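Side-chain contacts in putative secreted cellulose-binding protein (Streptomyces coelicolor, PDB 4OY6), which probably works as a copper-dependent lytic polysaccharide monooxygenase of family AA10 that cleaves cellulose chains by oxidation: residues R10-G13 and C14-R17; L102-Q105 and A106-A110. One frame throughout, in Å; residues are numbered along the deposited sequence.

Contact 1 is helical packing and contact 2 a metal-bearing turn; their nearest atoms lie about 6 Å apart without touching. Each mixes buried and exposed residues. Contact 1 lies on helix 10-18, which follows strand 2-6; contact 2 joins the end of strand 97-104, the antiparallel partner of strand 2-6, to the loop before strand 110-118. In contact 1, main-chain bonds carry the helix, aromatic rings meet, and two waters bridge, one between side chains and one from a side chain to a carbonyl. In contact 2 a buried carboxylate accepts backbone N-H groups, and histidines bind copper, zinc and sodium. Trp48 borders both, meeting the rings of Tyr12 and Trp15 and touching Gln105.

Contact 1 (R10-G13 and C14-R17); sequences RNYG and CWER
Helix 10-18 follows strand 2-6, and its first turns bring Tyr12 against Trp15 and Glu16. The backbone is regular alpha helix: N-H groups of Cys14 to Arg17 bond the carbonyls of Arg10 to Gly13, Glu16 N reaching Tyr12 O at 2.8 Å. On the outer side the Tyr12 ring runs forward along the helix because CG is anti to the backbone N (chi1 -176°). Its CE1 meets Trp15 CZ3 at 3.5 Å, the ring planes 44° apart, neither stacked nor edge-to-face. Glu16 comes at the same ring from the next position, OE1 lying 3.6 Å from Tyr12 CE2 with carboxylate and ring planes inclined by 60°. A water links the two polar ends, sitting in the plane of the tyrosine ring, 2.7 Å from Tyr12 OH, and donating to Glu16 OE2.

Arg17 bends and folds back, so that Gly13 O lies over one face of its guanidinium, 3.4 Å from NH1 but badly angled for a bond. Gly13 leaves room for this: a CB there would fall 2.7 Å from Arg17 NH1. At the edge of the guanidinium, a second water accepts from NH2 and donates to Arg10 O.

Arg10 pairs with Asp182 of strand 175-184, bonds Leu83 O and makes a cation-pi contact with Trp89. Asn11 ND2 bonds Ala44 O on helix 43-46, while helix 32-40 is tied on through the Cys14-Cys34 disulfide; Arg17 forms a salt bridge with Asp31 just before it.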
loop_
_atom_site.group_PDB
_atom_site.type_symbol
_atom_site.label_atom_id
_atom_site.label_comp_id
_atom_site.label_asym_id
_atom_site.label_seq_id
_atom_site.Cartn_x
_atom_site.Cartn_y
_atom_site.Cartn_z
ATOM N N ARG A 10 0.672 2.727 -3.538
ATOM C CA ARG A 10 0.218 4.007 -4.075
ATOM C C ARG A 10 1.375 4.991 -4.256
ATOM O O ARG A 10 1.547 5.618 -5.294
ATOM C CB ARG A 10 -0.892 4.620 -3.225
ATOM C CG ARG A 10 -2.226 3.912 -3.408
ATOM C CD ARG A 10 -3.377 4.564 -2.668
ATOM N NE ARG A 10 -4.605 3.908 -3.055
ATOM C CZ ARG A 10 -5.805 4.149 -2.549
ATOM N NH1 ARG A 10 -5.965 5.031 -1.590
ATOM N NH2 ARG A 10 -6.846 3.473 -3.020
ATOM N N ASN A 11 2.166 5.159 -3.202
ATOM C CA ASN A 11 3.240 6.141 -3.250
ATOM C C ASN A 11 4.442 5.628 -4.019
ATOM O O ASN A 11 5.077 6.401 -4.749
ATOM C CB ASN A 11 3.594 6.708 -1.872
ATOM C CG ASN A 11 4.212 5.713 -0.923
ATOM O OD1 ASN A 11 3.854 4.546 -0.883
ATOM N ND2 ASN A 11 5.094 6.202 -0.118
ATOM N N TYR A 12 4.787 4.344 -3.898
ATOM C CA TYR A 12 5.866 3.817 -4.740
ATOM C C TYR A 12 5.515 3.946 -6.216
ATOM O O TYR A 12 6.376 4.325 -7.023
ATOM C CB TYR A 12 6.221 2.370 -4.372
ATOM C CG TYR A 12 7.381 1.850 -5.156
ATOM C CD1 TYR A 12 8.679 2.166 -4.784
ATOM C CD2 TYR A 12 7.189 1.082 -6.297
ATOM C CE1 TYR A 12 9.747 1.712 -5.499
ATOM C CE2 TYR A 12 8.263 0.646 -7.053
ATOM C CZ TYR A 12 9.547 0.966 -6.628
ATOM O OH TYR A 12 10.670 0.548 -7.310
ATOM N N GLY A 13 4.272 3.640 -6.573
ATOM C CA GLY A 13 3.841 3.764 -7.954
ATOM C C GLY A 13 3.900 5.197 -8.458
ATOM O O GLY A 13 4.375 5.432 -9.562
ATOM N N CYS A 14 3.443 6.158 -7.659
ATOM C CA CYS A 14 3.544 7.544 -8.070
ATOM C C CYS A 14 5.000 7.956 -8.282
ATOM O O CYS A 14 5.288 8.748 -9.195
ATOM C CB CYS A 14 2.866 8.484 -7.088
ATOM S SG CYS A 14 1.055 8.348 -6.997
ATOM N N TRP A 15 5.892 7.473 -7.428
ATOM C CA TRP A 15 7.319 7.752 -7.569
ATOM C C TRP A 15 7.896 7.079 -8.816
ATOM O O TRP A 15 8.628 7.711 -9.589
ATOM C CB TRP A 15 8.050 7.294 -6.298
ATOM C CG TRP A 15 9.522 7.385 -6.413
ATOM C CD1 TRP A 15 10.282 8.502 -6.273
ATOM C CD2 TRP A 15 10.407 6.332 -6.777
ATOM N NE1 TRP A 15 11.593 8.205 -6.494
ATOM C CE2 TRP A 15 11.713 6.880 -6.802
ATOM C CE3 TRP A 15 10.235 4.972 -7.070
ATOM C CZ2 TRP A 15 12.832 6.120 -7.132
ATOM C CZ3 TRP A 15 11.346 4.215 -7.388
ATOM C CH2 TRP A 15 12.634 4.782 -7.403
ATOM N N GLU A 16 7.594 5.801 -9.006
ATOM C CA GLU A 16 8.165 5.055 -10.128
ATOM C C GLU A 16 7.714 5.648 -11.458
ATOM O O GLU A 16 8.513 5.724 -12.398
ATOM C CB GLU A 16 7.779 3.572 -10.013
ATOM C CG GLU A 16 8.342 2.658 -11.065
ATOM C CD GLU A 16 7.929 1.215 -10.836
ATOM O OE1 GLU A 16 6.801 0.930 -10.339
ATOM O OE2 GLU A 16 8.744 0.352 -11.202
ATOM N N ARG A 17 6.447 6.028 -11.544
ATOM C CA ARG A 17 5.903 6.491 -12.815
ATOM C C ARG A 17 6.249 7.939 -13.126
ATOM O O ARG A 17 6.392 8.288 -14.294
ATOM C CB ARG A 17 4.390 6.311 -12.884
ATOM C CG ARG A 17 3.960 4.865 -12.897
ATOM C CD ARG A 17 2.451 4.687 -13.202
ATOM N NE ARG A 17 1.515 5.421 -12.302
ATOM C CZ ARG A 17 1.132 4.971 -11.125
ATOM N NH1 ARG A 17 1.598 3.811 -10.655
ATOM N NH2 ARG A 17 0.311 5.678 -10.404
HETATM O O HOH W 1 -0.415 5.416 -7.607
HETATM O O HOH W 2 10.203 -0.998 -9.528
#

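Contact 2 (L102-Q105 and A106-A110). With ZN (zinc ion), chain H; NA (sodium ion), chain L; CU (copper (II) ion), chain B.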
loop_
_atom_site.group_PDB
_atom_site.type_symbol
_atom_site.label_atom_id
_atom_site.label_comp_id
_atom_site.label_asym_id
_atom_site.label_seq_id
_atom_site.Cartn_x
_atom_site.Cartn_y
_atom_site.Cartn_z
ATOM N N LEU A 102 7.920 -7.109 -1.900
ATOM C CA LEU A 102 8.432 -5.995 -1.161
ATOM C C LEU A 102 9.938 -5.874 -1.295
ATOM O O LEU A 102 10.663 -6.873 -1.289
ATOM C CB LEU A 102 8.141 -6.109 0.317
ATOM C CG LEU A 102 6.685 -6.044 0.695
ATOM C CD1 LEU A 102 6.122 -7.447 0.822
ATOM C CD2 LEU A 102 6.528 -5.217 1.970
ATOM N N HIS A 103 10.407 -4.637 -1.395
ATOM C CA HIS A 103 11.827 -4.355 -1.370
ATOM C C HIS A 103 12.108 -3.681 -0.050
ATOM O O HIS A 103 11.419 -2.732 0.312
ATOM C CB HIS A 103 12.222 -3.429 -2.526
ATOM C CG HIS A 103 13.686 -3.182 -2.589
ATOM N ND1 HIS A 103 14.564 -4.134 -3.050
ATOM C CD2 HIS A 103 14.436 -2.122 -2.232
ATOM C CE1 HIS A 103 15.797 -3.675 -2.963
ATOM N NE2 HIS A 103 15.744 -2.454 -2.484
ATOM N N ASP A 104 13.143 -4.167 0.625
ATOM C CA ASP A 104 13.579 -3.689 1.942
ATOM C C ASP A 104 15.035 -3.277 1.884
ATOM O O ASP A 104 15.901 -4.115 1.680
ATOM C CB ASP A 104 13.369 -4.795 2.993
ATOM C CG ASP A 104 13.795 -4.404 4.396
ATOM O OD1 ASP A 104 14.159 -3.226 4.627
ATOM O OD2 ASP A 104 13.732 -5.313 5.258
ATOM N N GLN A 105 15.285 -1.991 2.077
ATOM C CA GLN A 105 16.636 -1.442 2.033
ATOM C C GLN A 105 17.536 -1.952 3.169
ATOM O O GLN A 105 18.746 -1.875 3.074
ATOM C CB GLN A 105 16.590 0.104 2.066
ATOM C CG GLN A 105 15.750 0.781 0.971
ATOM C CD GLN A 105 16.214 0.550 -0.464
ATOM O OE1 GLN A 105 16.652 -0.531 -0.842
ATOM N NE2 GLN A 105 16.083 1.584 -1.281
ATOM N N ALA A 106 16.931 -2.437 4.240
ATOM C CA ALA A 106 17.634 -2.755 5.483
ATOM C C ALA A 106 17.668 -4.256 5.835
ATOM O O ALA A 106 18.307 -4.633 6.811
ATOM C CB ALA A 106 17.004 -1.982 6.626
ATOM N N SER A 107 17.003 -5.112 5.073
ATOM C CA SER A 107 16.950 -6.543 5.403
ATOM C C SER A 107 16.542 -6.801 6.851
ATOM O O SER A 107 17.198 -7.544 7.599
ATOM C CB SER A 107 18.273 -7.252 5.082
ATOM O OG SER A 107 18.618 -7.069 3.718
ATOM N N HIS A 108 15.460 -6.165 7.265
ATOM C CA HIS A 108 14.963 -6.354 8.627
ATOM C C HIS A 108 14.402 -7.734 8.928
ATOM O O HIS A 108 14.366 -8.131 10.086
ATOM C CB HIS A 108 13.853 -5.369 8.943
ATOM C CG HIS A 108 14.252 -3.937 8.934
ATOM N ND1 HIS A 108 15.263 -3.442 9.707
ATOM C CD2 HIS A 108 13.700 -2.874 8.311
ATOM C CE1 HIS A 108 15.349 -2.138 9.535
ATOM N NE2 HIS A 108 14.403 -1.764 8.698
ATOM N N GLY A 109 13.936 -8.448 7.907
ATOM C CA GLY A 109 13.075 -9.594 8.105
ATOM C C GLY A 109 11.649 -9.166 8.428
ATOM O O GLY A 109 11.335 -7.977 8.618
ATOM N N ALA A 110 10.785 -10.162 8.444
ATOM C CA ALA A 110 9.386 -9.999 8.833
ATOM C C ALA A 110 9.017 -11.013 9.900
ATOM O O ALA A 110 9.318 -12.196 9.737
ATOM C CB ALA A 110 8.449 -10.137 7.633
HETATM ZN ZN ZN H . 17.309 -1.307 -2.405
HETATM NA NA NA L . 14.241 -5.315 -4.656
HETATM CU CU CU B . 14.069 0.047 8.015
HETATM O O HOH W 3 20.101 -4.763 3.347
HETATM O O HOH W 4 12.752 -4.802 -5.978
#
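Past Asp104 the chain leaves strand 97-104 and turns through Ala106, Ser107 in a left-handed conformation, and His108 before Gly109 leads into strand 110-118. The Asp104 carboxylate fills this turn. Ala106 N donates to OD1 of Asp104 (2.9 Å, 162°) from well above the carboxylate plane, forming an Asx turn, and His108 N meets Asp104 OD2 on its syn side, 32° out of plane, at 2.8 Å. An alanine in place of Asp104 would probably leave both N-H groups without their acceptor and let the turn shift the copper-binding His108. That imidazole, stacked with His172 and with Ala106 CB over one face near the rim, binds copper through NE2 at 2.0 Å. On the other side of the strand His103 spends both nitrogens on metals: NE2 on zinc at 1.9 Å, ND1 on sodium with Asn148. Gln105, bent at chi2 (-62°), brings OE1 to the same zinc at 1.9 Å.

Asp104 also bonds Tyr149 OH on strand 148-154 through OD2 and the copper-binding His1 amine through OD1, which probably steadies both histidines of the LPMO histidine brace. Strand 97-104 runs between strands 2-6 and 148-154, and Trp168 of strand 161-170 packs against Leu102, Asp104 and Ala110.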